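Local coordinates for protein alcohol dehydrogenase, zinc-containing (Streptococcus pneumoniae serotype 2, PDB 5YLN) that probably acts as a zinc-dependent alcohol dehydrogenase that uses NAD+ to oxidise alcohols, at residues 32-44 with 346-356. Sequence-based numbering, arbitrary orientation.
Sequences AIVRIVKTTICGT and KVIIENDISEA. With ZN (zinc ion), chain E.
Lys346 reaches the carbonyl of Ile41 from above its plane, with NZ 2.8 Å from Ile41 O. Its chain bends from chi2 to chi4 to get there. NZ also forms a salt bridge with Glu65. One water bridges the two segments here, donating to Thr40 OG1 and Ile41 O and accepting from Val347 N. Val347 CG2 packs on Ile41 CD1 at 3.9 Å. Ile348 CG1 and CD1 both touch Thr39 O, CG1 the nearer at 3.7 Å. Ile349 and Thr39 form an antiparallel hydrogen-bonded pair, linked by two backbone bonds. Their side chains run side by side, with Thr39 CG2 3.6 Å from Ile349 CB. Ile349 CD1 continues to Ile41 CG1, and helix 329-337 covers both isoleucines. Glu350 lies alongside Lys38 on the other face, aliphatic parts touching. Lys38 NZ stays 4.6 Å from Glu350 OE2, beyond a salt bridge, and forms salt bridges with Asp146 and Glu147. Asn351 N bonds to Val37 O at 177°, almost straight. Asn351 CG is anti to the backbone N (chi1 -178°), and ND2 donates to Ile36 O in the carbonyl plane at 2.8 Å and also to Ser354 OG. OD1 accepts from Ile353 N and Ser354 N. These four bonds fix the amide's rotation, although Ser354 N comes from above the carbonyl plane. Ser354 CB meets Arg35 CD, and Ala356 CA lies over one face of the Arg35 guanidinium, whose NE forms a salt bridge with Glu71. An Asx turn at Asn351 follows strand 347-350, which pairs antiparallel with the strand leading to zinc ligand Cys42 in the GroES-like catalytic domain of zinc-dependent alcohol dehydrogenases.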
loop_
_atom_site.group_PDB
_atom_site.type_symbol
_atom_site.label_atom_id
_atom_site.label_comp_id
_atom_site.label_asym_id
_atom_site.label_seq_id
_atom_site.Cartn_x
_atom_site.Cartn_y
_atom_site.Cartn_z
ATOM N N ALA A 32 17.678 21.305 -23.976
ATOM C CA ALA A 32 19.119 21.659 -23.867
ATOM C C ALA A 32 20.201 20.547 -24.148
ATOM O O ALA A 32 19.932 19.336 -24.112
ATOM C CB ALA A 32 19.382 22.242 -22.490
ATOM N N ILE A 33 21.435 20.995 -24.414
ATOM C CA ILE A 33 22.618 20.136 -24.476
ATOM C C ILE A 33 23.507 20.471 -23.287
ATOM O O ILE A 33 23.876 21.637 -23.083
ATOM C CB ILE A 33 23.409 20.306 -25.787
ATOM C CG1 ILE A 33 22.573 19.950 -27.026
ATOM C CG2 ILE A 33 24.724 19.500 -25.737
ATOM C CD1 ILE A 33 21.848 18.604 -26.962
ATOM N N VAL A 34 23.866 19.450 -22.517
ATOM C CA VAL A 34 24.661 19.597 -21.305
ATOM C C VAL A 34 25.991 18.881 -21.491
ATOM O O VAL A 34 26.038 17.763 -22.018
ATOM C CB VAL A 34 23.895 19.056 -20.075
ATOM C CG1 VAL A 34 24.738 19.153 -18.822
ATOM C CG2 VAL A 34 22.588 19.822 -19.890
ATOM N N ARG A 35 27.072 19.534 -21.073
ATOM C CA ARG A 35 28.384 18.900 -21.004
ATOM C C ARG A 35 28.533 18.224 -19.646
ATOM O O ARG A 35 28.504 18.901 -18.610
ATOM C CB ARG A 35 29.503 19.918 -21.213
ATOM C CG ARG A 35 30.875 19.350 -20.862
ATOM C CD ARG A 35 32.035 20.191 -21.414
ATOM N NE ARG A 35 31.975 21.594 -21.001
ATOM C CZ ARG A 35 32.359 22.041 -19.808
ATOM N NH1 ARG A 35 32.807 21.194 -18.887
ATOM N NH2 ARG A 35 32.286 23.340 -19.526
ATOM N N ILE A 36 28.682 16.895 -19.646
ATOM C CA ILE A 36 28.792 16.172 -18.383
ATOM C C ILE A 36 30.114 16.523 -17.713
ATOM O O ILE A 36 31.182 16.477 -18.339
ATOM C CB ILE A 36 28.668 14.652 -18.591
ATOM C CG1 ILE A 36 27.317 14.263 -19.195
ATOM C CG2 ILE A 36 28.869 13.923 -17.279
ATOM C CD1 ILE A 36 26.126 14.665 -18.364
ATOM N N VAL A 37 30.043 16.897 -16.438
ATOM C CA VAL A 37 31.225 17.112 -15.602
ATOM C C VAL A 37 31.555 15.868 -14.785
ATOM O O VAL A 37 32.700 15.424 -14.769
ATOM C CB VAL A 37 31.022 18.345 -14.690
ATOM C CG1 VAL A 37 32.116 18.437 -13.638
ATOM C CG2 VAL A 37 30.970 19.624 -15.522
ATOM N N LYS A 38 30.556 15.288 -14.108
ATOM C CA LYS A 38 30.752 14.110 -13.276
ATOM C C LYS A 38 29.515 13.227 -13.333
ATOM O O LYS A 38 28.395 13.715 -13.456
ATOM C CB LYS A 38 31.048 14.477 -11.819
ATOM C CG LYS A 38 32.493 14.837 -11.551
ATOM C CD LYS A 38 32.651 15.474 -10.176
ATOM C CE LYS A 38 34.062 16.050 -10.038
ATOM N NZ LYS A 38 34.375 16.446 -8.653
ATOM N N THR A 39 29.729 11.920 -13.256
ATOM C CA THR A 39 28.633 10.968 -13.340
ATOM C C THR A 39 28.948 9.809 -12.400
ATOM O O THR A 39 29.949 9.825 -11.674
ATOM C CB THR A 39 28.418 10.510 -14.794
ATOM O OG1 THR A 39 27.187 9.796 -14.900
ATOM C CG2 THR A 39 29.585 9.597 -15.299
ATOM N N THR A 40 28.071 8.805 -12.401
ATOM C CA THR A 40 28.252 7.594 -11.602
ATOM C C THR A 40 27.568 6.406 -12.313
ATOM O O THR A 40 27.030 6.534 -13.416
ATOM C CB THR A 40 27.720 7.840 -10.175
ATOM O OG1 THR A 40 27.995 6.724 -9.317
ATOM C CG2 THR A 40 26.237 8.077 -10.184
ATOM N N ILE A 41 27.601 5.241 -11.668
ATOM C CA ILE A 41 26.947 4.023 -12.138
ATOM C C ILE A 41 25.875 3.632 -11.127
ATOM O O ILE A 41 26.082 3.729 -9.911
ATOM C CB ILE A 41 27.944 2.853 -12.308
ATOM C CG1 ILE A 41 29.232 3.289 -13.019
ATOM C CG2 ILE A 41 27.305 1.708 -13.071
ATOM C CD1 ILE A 41 30.346 2.290 -12.858
ATOM N N CYS A 42 24.743 3.169 -11.632
ATOM C CA CYS A 42 23.647 2.645 -10.836
ATOM C C CYS A 42 23.585 1.133 -11.000
ATOM O O CYS A 42 24.013 0.590 -12.021
ATOM C CB CYS A 42 22.327 3.277 -11.277
ATOM S SG CYS A 42 20.893 2.575 -10.467
ATOM N N GLY A 43 23.063 0.440 -9.988
ATOM C CA GLY A 43 22.869 -0.993 -10.130
ATOM C C GLY A 43 22.080 -1.363 -11.378
ATOM O O GLY A 43 22.372 -2.372 -12.025
ATOM N N THR A 44 21.083 -0.541 -11.741
ATOM C CA THR A 44 20.288 -0.794 -12.944
ATOM C C THR A 44 21.162 -0.846 -14.197
ATOM O O THR A 44 20.852 -1.587 -15.131
ATOM C CB THR A 44 19.192 0.281 -13.087
ATOM O OG1 THR A 44 18.266 0.211 -11.990
ATOM C CG2 THR A 44 18.428 0.118 -14.389
ATOM N N LYS A 346 29.264 3.543 -4.058
ATOM C CA LYS A 346 29.099 4.359 -5.281
ATOM C C LYS A 346 30.433 4.909 -5.803
ATOM O O LYS A 346 31.291 5.329 -5.025
ATOM C CB LYS A 346 28.165 5.554 -5.061
ATOM C CG LYS A 346 26.672 5.234 -4.959
ATOM C CD LYS A 346 26.156 4.666 -6.264
ATOM C CE LYS A 346 24.846 5.246 -6.644
ATOM N NZ LYS A 346 24.623 5.366 -8.119
ATOM N N VAL A 347 30.592 4.943 -7.129
ATOM C CA VAL A 347 31.784 5.508 -7.743
ATOM C C VAL A 347 31.418 6.848 -8.355
ATOM O O VAL A 347 30.264 7.107 -8.708
ATOM C CB VAL A 347 32.411 4.571 -8.810
ATOM C CG1 VAL A 347 32.442 3.133 -8.319
ATOM C CG2 VAL A 347 31.687 4.685 -10.153
ATOM N N ILE A 348 32.414 7.718 -8.484
ATOM C CA ILE A 348 32.236 8.967 -9.210
ATOM C C ILE A 348 33.172 8.958 -10.413
ATOM O O ILE A 348 34.332 8.538 -10.318
ATOM C CB ILE A 348 32.450 10.206 -8.309
ATOM C CG1 ILE A 348 31.944 11.466 -8.993
ATOM C CG2 ILE A 348 33.874 10.406 -8.004
ATOM C CD1 ILE A 348 30.584 11.871 -8.536
ATOM N N ILE A 349 32.642 9.378 -11.557
ATOM C CA ILE A 349 33.357 9.362 -12.825
ATOM C C ILE A 349 33.415 10.792 -13.342
ATOM O O ILE A 349 32.369 11.414 -13.549
ATOM C CB ILE A 349 32.677 8.436 -13.844
ATOM C CG1 ILE A 349 32.589 7.006 -13.292
ATOM C CG2 ILE A 349 33.461 8.446 -15.152
ATOM C CD1 ILE A 349 31.511 6.173 -13.946
ATOM N N GLU A 350 34.628 11.302 -13.566
ATOM C CA GLU A 350 34.849 12.696 -13.935
ATOM C C GLU A 350 35.257 12.804 -15.398
ATOM O O GLU A 350 36.126 12.061 -15.857
ATOM C CB GLU A 350 35.925 13.336 -13.056
ATOM C CG GLU A 350 35.973 14.840 -13.206
ATOM C CD GLU A 350 37.018 15.479 -12.326
ATOM O OE1 GLU A 350 37.769 14.746 -11.646
ATOM O OE2 GLU A 350 37.084 16.723 -12.317
ATOM N N ASN A 351 34.650 13.751 -16.109
ATOM C CA ASN A 351 34.889 13.944 -17.540
ATOM C C ASN A 351 36.262 14.589 -17.732
ATOM O O ASN A 351 36.416 15.812 -17.652
ATOM C CB ASN A 351 33.784 14.791 -18.164
ATOM C CG ASN A 351 33.959 14.982 -19.670
ATOM O OD1 ASN A 351 34.991 14.602 -20.250
ATOM N ND2 ASN A 351 32.966 15.575 -20.303
ATOM N N ASP A 352 37.262 13.759 -18.007
ATOM C CA ASP A 352 38.620 14.208 -18.271
ATOM C C ASP A 352 38.874 14.435 -19.754
ATOM O O ASP A 352 40.019 14.673 -20.138
ATOM C CB ASP A 352 39.635 13.187 -17.732
ATOM C CG ASP A 352 39.514 11.816 -18.418
ATOM O OD1 ASP A 352 38.375 11.450 -18.791
ATOM O OD2 ASP A 352 40.544 11.105 -18.578
ATOM N N ILE A 353 37.844 14.361 -20.593
ATOM C CA ILE A 353 38.010 14.395 -22.043
ATOM C C ILE A 353 37.601 15.739 -22.624
ATOM O O ILE A 353 38.314 16.292 -23.460
ATOM C CB ILE A 353 37.222 13.237 -22.706
ATOM C CG1 ILE A 353 37.728 11.876 -22.206
ATOM C CG2 ILE A 353 37.337 13.313 -24.244
ATOM C CD1 ILE A 353 36.926 10.673 -22.694
ATOM N N SER A 354 36.474 16.286 -22.180
ATOM C CA SER A 354 35.895 17.446 -22.837
ATOM C C SER A 354 36.639 18.733 -22.476
ATOM O O SER A 354 37.134 18.900 -21.358
ATOM C CB SER A 354 34.421 17.585 -22.464
ATOM O OG SER A 354 33.665 16.428 -22.803
ATOM N N GLU A 355 36.709 19.645 -23.445
ATOM C CA GLU A 355 37.117 21.023 -23.222
ATOM C C GLU A 355 35.892 21.935 -23.202
ATOM O O GLU A 355 34.874 21.646 -23.838
ATOM C CB GLU A 355 38.085 21.491 -24.305
ATOM C CG GLU A 355 39.524 21.608 -23.843
ATOM C CD GLU A 355 40.470 21.848 -25.001
ATOM O OE1 GLU A 355 40.183 21.346 -26.113
ATOM O OE2 GLU A 355 41.494 22.539 -24.803
ATOM N N ALA A 356 36.003 23.043 -22.471
ATOM C CA ALA A 356 34.902 24.008 -22.338
ATOM C C ALA A 356 34.431 24.570 -23.682
ATOM O O ALA A 356 35.235 24.820 -24.585
ATOM C CB ALA A 356 35.312 25.144 -21.423
HETATM ZN ZN ZN E . 19.314 4.434 -11.128
HETATM O O HOH W 1 28.373 3.711 -8.687
#